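Local coordinates for protein putative dehydratase (Mesorhizobium loti, PDB 2POZ) that is of unknown function but probably acts as a lyase of the enolase superfamily, related to mandelate racemase and muconate lactonizing enzyme, at residues H19-E24 with G50-L55; E70-M75 with A91-I96. One frame throughout, in Å; residues are numbered along the deposited sequence.

Contact 1: residues H19-E24 with G50-L55; sequences HPVLVE and GMIKDL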
loop_
_atom_site.group_PDB
_atom_site.type_symbol
_atom_site.label_atom_id
_atom_site.label_comp_id
_atom_site.label_asym_id
_atom_site.label_seq_id
_atom_site.Cartn_x
_atom_site.Cartn_y
_atom_site.Cartn_z
ATOM N N HIS A 19 24.695 -37.569 -0.195
ATOM C CA HIS A 19 24.647 -38.204 1.113
ATOM C C HIS A 19 23.186 -38.244 1.563
ATOM O O HIS A 19 22.772 -37.507 2.457
ATOM C CB HIS A 19 25.533 -37.476 2.142
ATOM C CG HIS A 19 25.428 -35.981 2.110
ATOM N ND1 HIS A 19 24.297 -35.301 2.509
ATOM C CD2 HIS A 19 26.337 -35.034 1.776
ATOM C CE1 HIS A 19 24.514 -34.000 2.424
ATOM N NE2 HIS A 19 25.746 -33.811 1.982
ATOM N N PRO A 20 22.380 -39.108 0.919
ATOM C CA PRO A 20 20.957 -39.274 1.227
ATOM C C PRO A 20 20.782 -39.645 2.693
ATOM O O PRO A 20 21.567 -40.423 3.248
ATOM C CB PRO A 20 20.533 -40.417 0.317
ATOM C CG PRO A 20 21.471 -40.297 -0.845
ATOM C CD PRO A 20 22.784 -40.020 -0.162
ATOM N N VAL A 21 19.754 -39.084 3.313
ATOM C CA VAL A 21 19.455 -39.351 4.713
ATOM C C VAL A 21 18.086 -40.009 4.692
ATOM O O VAL A 21 17.114 -39.408 4.229
ATOM C CB VAL A 21 19.416 -38.039 5.530
ATOM C CG1 VAL A 21 19.088 -38.329 6.993
ATOM C CG2 VAL A 21 20.776 -37.328 5.426
ATOM N N LEU A 22 18.016 -41.250 5.164
ATOM C CA LEU A 22 16.762 -41.983 5.149
ATOM C C LEU A 22 16.303 -42.388 6.535
ATOM O O LEU A 22 17.096 -42.461 7.468
ATOM C CB LEU A 22 16.895 -43.258 4.312
ATOM C CG LEU A 22 17.689 -43.260 3.010
ATOM C CD1 LEU A 22 17.675 -44.690 2.459
ATOM C CD2 LEU A 22 17.111 -42.283 2.009
ATOM N N VAL A 23 15.006 -42.655 6.650
ATOM C CA VAL A 23 14.428 -43.095 7.903
ATOM C C VAL A 23 13.521 -44.284 7.599
ATOM O O VAL A 23 12.892 -44.346 6.542
ATOM C CB VAL A 23 13.600 -41.974 8.590
ATOM C CG1 VAL A 23 12.362 -41.634 7.763
ATOM C CG2 VAL A 23 13.182 -42.424 9.990
ATOM N N GLU A 24 13.497 -45.248 8.511
ATOM C CA GLU A 24 12.654 -46.418 8.369
ATOM C C GLU A 24 11.921 -46.576 9.686
ATOM O O GLU A 24 12.551 -46.725 10.732
ATOM C CB GLU A 24 13.478 -47.680 8.112
ATOM C CG GLU A 24 12.610 -48.925 8.039
ATOM C CD GLU A 24 13.417 -50.211 8.008
ATOM O OE1 GLU A 24 14.110 -50.517 9.009
ATOM O OE2 GLU A 24 13.348 -50.912 6.979
ATOM N N GLY A 50 20.861 -36.174 12.563
ATOM C CA GLY A 50 20.706 -35.872 13.976
ATOM C C GLY A 50 19.294 -35.418 14.327
ATOM O O GLY A 50 18.757 -35.770 15.384
HETATM N N MSE A 51 18.686 -34.639 13.437
HETATM C CA MSE A 51 17.336 -34.134 13.673
HETATM C C MSE A 51 16.317 -35.261 13.690
HETATM O O MSE A 51 15.448 -35.298 14.551
HETATM C CB MSE A 51 16.935 -33.110 12.611
HETATM C CG MSE A 51 15.547 -32.510 12.847
HETATM SE SE MSE A 51 15.403 -31.549 14.541
HETATM C CE MSE A 51 14.961 -32.973 15.746
ATOM N N ILE A 52 16.413 -36.179 12.736
ATOM C CA ILE A 52 15.476 -37.288 12.708
ATOM C C ILE A 52 15.607 -38.079 14.010
ATOM O O ILE A 52 14.608 -38.497 14.593
ATOM C CB ILE A 52 15.726 -38.198 11.501
ATOM C CG1 ILE A 52 15.500 -37.395 10.210
ATOM C CG2 ILE A 52 14.781 -39.418 11.551
ATOM C CD1 ILE A 52 15.797 -38.179 8.947
ATOM N N LYS A 53 16.840 -38.265 14.469
ATOM C CA LYS A 53 17.099 -38.986 15.716
ATOM C C LYS A 53 16.414 -38.301 16.904
ATOM O O LYS A 53 15.700 -38.951 17.673
ATOM C CB LYS A 53 18.610 -39.068 15.977
ATOM C CG LYS A 53 18.996 -39.820 17.244
ATOM C CD LYS A 53 20.512 -39.847 17.409
ATOM C CE LYS A 53 20.941 -40.709 18.593
ATOM N NZ LYS A 53 20.462 -40.161 19.889
ATOM N N ASP A 54 16.628 -36.995 17.046
ATOM C CA ASP A 54 16.030 -36.242 18.153
ATOM C C ASP A 54 14.509 -36.260 18.086
ATOM O O ASP A 54 13.839 -36.446 19.101
ATOM C CB ASP A 54 16.519 -34.788 18.158
ATOM C CG ASP A 54 18.014 -34.666 18.456
ATOM O OD1 ASP A 54 18.589 -35.600 19.052
ATOM O OD2 ASP A 54 18.612 -33.622 18.106
ATOM N N LEU A 55 13.967 -36.057 16.889
ATOM C CA LEU A 55 12.518 -36.068 16.696
ATOM C C LEU A 55 11.939 -37.441 17.030
ATOM O O LEU A 55 10.927 -37.555 17.732
ATOM C CB LEU A 55 12.164 -35.711 15.243
ATOM C CG LEU A 55 12.260 -34.240 14.810
ATOM C CD1 LEU A 55 12.082 -34.141 13.295
ATOM C CD2 LEU A 55 11.192 -33.405 15.546
#
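In the helix-on-sheet core of the N-terminal domain, Val21 and Val23 of strand 21-27 pack against Ile52 of helix 45-59. Ile52 uses its two ends separately. At the tip, CD1 of Ile52 lies 3.8 Å from CG1 of Val21, the two side chains running antiparallel past one another. The other branch, CG2 of Ile52, meets CG2 of Val23 at 3.7 Å, the chains set aslant. The fork follows from the torsion at Ile52 (chi1 -62°): CG1, which carries CD1, stands beside the backbone N, while CG2 is turned to the carbonyl side. In the enolase superfamily this domain is an antiparallel meandering sheet covered by helices, and strand residues two apart, such as these valines, face the same side of it. Beta-branched side chains suit that face because they are short and let the helix come close, with the CA atoms of Val23 and Ile52 7.6 Å apart. Leu22 points the other way, onto Leu13 and Ile375. Ile52 also rests on Ile10 of the adjoining strand 5-12, and elsewhere on the helix Asp54 OD1 hydrogen-bonds Thr46 OG1 of a neighbouring subunit.

Contact 2: residues E70-M75 with A91-I96; sequences ELWSTM and AGISAI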
loop_
_atom_site.group_PDB
_atom_site.type_symbol
_atom_site.label_atom_id
_atom_site.label_comp_id
_atom_site.label_asym_id
_atom_site.label_seq_id
_atom_site.Cartn_x
_atom_site.Cartn_y
_atom_site.Cartn_z
ATOM N N GLU A 70 -1.917 -35.510 13.538
ATOM C CA GLU A 70 -1.607 -35.256 14.944
ATOM C C GLU A 70 -0.108 -35.277 15.218
ATOM O O GLU A 70 0.412 -34.411 15.920
ATOM C CB GLU A 70 -2.299 -36.276 15.853
ATOM C CG GLU A 70 -2.106 -35.970 17.343
ATOM C CD GLU A 70 -2.861 -36.934 18.247
ATOM O OE1 GLU A 70 -2.464 -38.111 18.325
ATOM O OE2 GLU A 70 -3.858 -36.513 18.871
ATOM N N LEU A 71 0.579 -36.273 14.667
ATOM C CA LEU A 71 2.020 -36.404 14.855
ATOM C C LEU A 71 2.760 -35.209 14.266
ATOM O O LEU A 71 3.706 -34.698 14.862
ATOM C CB LEU A 71 2.528 -37.695 14.206
ATOM C CG LEU A 71 2.451 -38.998 15.010
ATOM C CD1 LEU A 71 3.283 -38.866 16.271
ATOM C CD2 LEU A 71 1.017 -39.312 15.364
ATOM N N TRP A 72 2.331 -34.769 13.089
ATOM C CA TRP A 72 2.968 -33.626 12.444
ATOM C C TRP A 72 2.774 -32.421 13.361
ATOM O O TRP A 72 3.722 -31.710 13.700
ATOM C CB TRP A 72 2.315 -33.350 11.089
ATOM C CG TRP A 72 3.174 -32.553 10.170
ATOM C CD1 TRP A 72 4.046 -33.041 9.233
ATOM C CD2 TRP A 72 3.256 -31.125 10.092
ATOM N NE1 TRP A 72 4.661 -32.001 8.575
ATOM C CE2 TRP A 72 4.196 -30.817 9.083
ATOM C CE3 TRP A 72 2.627 -30.075 10.777
ATOM C CZ2 TRP A 72 4.524 -29.502 8.742
ATOM C CZ3 TRP A 72 2.955 -28.762 10.436
ATOM C CH2 TRP A 72 3.896 -28.492 9.428
ATOM N N SER A 73 1.531 -32.213 13.783
ATOM C CA SER A 73 1.210 -31.100 14.667
ATOM C C SER A 73 2.023 -31.130 15.966
ATOM O O SER A 73 2.461 -30.086 16.458
ATOM C CB SER A 73 -0.290 -31.107 14.986
ATOM O OG SER A 73 -0.607 -30.117 15.948
ATOM N N THR A 74 2.223 -32.324 16.521
ATOM C CA THR A 74 2.984 -32.460 17.764
ATOM C C THR A 74 4.449 -32.043 17.581
ATOM O O THR A 74 5.017 -31.334 18.420
ATOM C CB THR A 74 2.939 -33.916 18.277
ATOM O OG1 THR A 74 1.576 -34.303 18.504
ATOM C CG2 THR A 74 3.717 -34.045 19.575
HETATM N N MSE A 75 5.064 -32.496 16.493
HETATM C CA MSE A 75 6.457 -32.141 16.221
HETATM C C MSE A 75 6.563 -30.647 15.946
HETATM O O MSE A 75 7.519 -29.992 16.359
HETATM C CB MSE A 75 6.998 -32.938 15.027
HETATM C CG MSE A 75 7.068 -34.434 15.308
HETATM SE SE MSE A 75 7.979 -35.466 13.944
HETATM C CE MSE A 75 6.536 -35.603 12.671
ATOM N N ALA A 91 13.147 -30.963 7.159
ATOM C CA ALA A 91 13.560 -32.119 6.369
ATOM C C ALA A 91 13.389 -33.345 7.276
ATOM O O ALA A 91 13.026 -34.426 6.816
ATOM C CB ALA A 91 15.014 -31.980 5.923
ATOM N N GLY A 92 13.639 -33.166 8.571
ATOM C CA GLY A 92 13.480 -34.265 9.512
ATOM C C GLY A 92 12.004 -34.624 9.612
ATOM O O GLY A 92 11.601 -35.787 9.506
ATOM N N ILE A 93 11.179 -33.606 9.804
ATOM C CA ILE A 93 9.748 -33.830 9.894
ATOM C C ILE A 93 9.212 -34.443 8.600
ATOM O O ILE A 93 8.398 -35.357 8.642
ATOM C CB ILE A 93 9.002 -32.517 10.212
ATOM C CG1 ILE A 93 9.344 -32.091 11.648
ATOM C CG2 ILE A 93 7.476 -32.715 10.027
ATOM C CD1 ILE A 93 8.778 -30.742 12.077
ATOM N N SER A 94 9.694 -33.963 7.455
ATOM C CA SER A 94 9.246 -34.467 6.159
ATOM C C SER A 94 9.535 -35.953 5.985
ATOM O O SER A 94 8.686 -36.711 5.517
ATOM C CB SER A 94 9.930 -33.711 5.003
ATOM O OG SER A 94 9.644 -32.327 5.016
ATOM N N ALA A 95 10.750 -36.358 6.343
ATOM C CA ALA A 95 11.149 -37.749 6.200
ATOM C C ALA A 95 10.216 -38.649 7.006
ATOM O O ALA A 95 9.741 -39.667 6.516
ATOM C CB ALA A 95 12.608 -37.927 6.656
ATOM N N ILE A 96 9.956 -38.252 8.242
ATOM C CA ILE A 96 9.083 -39.005 9.128
ATOM C C ILE A 96 7.663 -39.062 8.577
ATOM O O ILE A 96 7.052 -40.126 8.546
ATOM C CB ILE A 96 9.079 -38.368 10.543
ATOM C CG1 ILE A 96 10.409 -38.678 11.232
ATOM C CG2 ILE A 96 7.892 -38.893 11.366
ATOM C CD1 ILE A 96 10.666 -37.886 12.482
#
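Ile93 and Met75, a selenomethionine in this crystal, bury more surface than any other residues where helices 68-78 and 87-108 pack as an antiparallel helical hairpin of the N-terminal domain. The axes of segments 70-75 and 91-96 run at 164° to each other and come no nearer than 10.8 Å, a spacing that suits long or branched apolar side chains. Both branches of Ile93 meet Met75, and CG2 also meets Trp72. CD1 of Ile93 lies 4.1 Å from CB of Met75, while CG2 of Ile93 lies 4.0 Å from CE of Met75 and presses close to the Trp72 indole, 3.2 Å from NE1 of that ring. The methyl comes to the indole obliquely, though the two side chains as a whole lie nearly perpendicular. Trp72 NE1 spends its N-H on the carbonyl O of Gly285, so the ring that packs within the hairpin is also tied by this bond to the barrel domain. An alanine in place of Ile93 would remove both branches, which is likely to leave the Trp72 ring and the Met75 chain without their shared support and open a gap between the helices. Ile96, one turn on, takes the far end of Met75, whose chain bends at its last torsion (chi3 -80°). Flexible and unbranched, that chain fits along two isoleucines: SE of Met75 lies 3.9 Å from CD1 of Ile96, and CE of Met75 3.8 Å from CG2 of Ile96.

Contacts 1 and 2 lie on the same side of the chain's centre, their centres about 12 Å apart, and both fall within the N-terminal domain. They come in series: the strand-helix pair closes before the helical hairpin opens, and helix 45-59 is followed directly by helix 68-78. The two join at helix 87-108, which packs against strand 21-27 and helix 45-59 as well as helix 68-78: CD1 of Leu55 touches N of Ile93 at 3.6 Å, CG1 of Ile52 lies against CA of Gly92, and CG1 of Val23 reaches O of Ala95, so the sheet and the three helices pack together as one buried unit. In enolase-superfamily proteins this domain caps the barrel, consistent with the tie to Gly285.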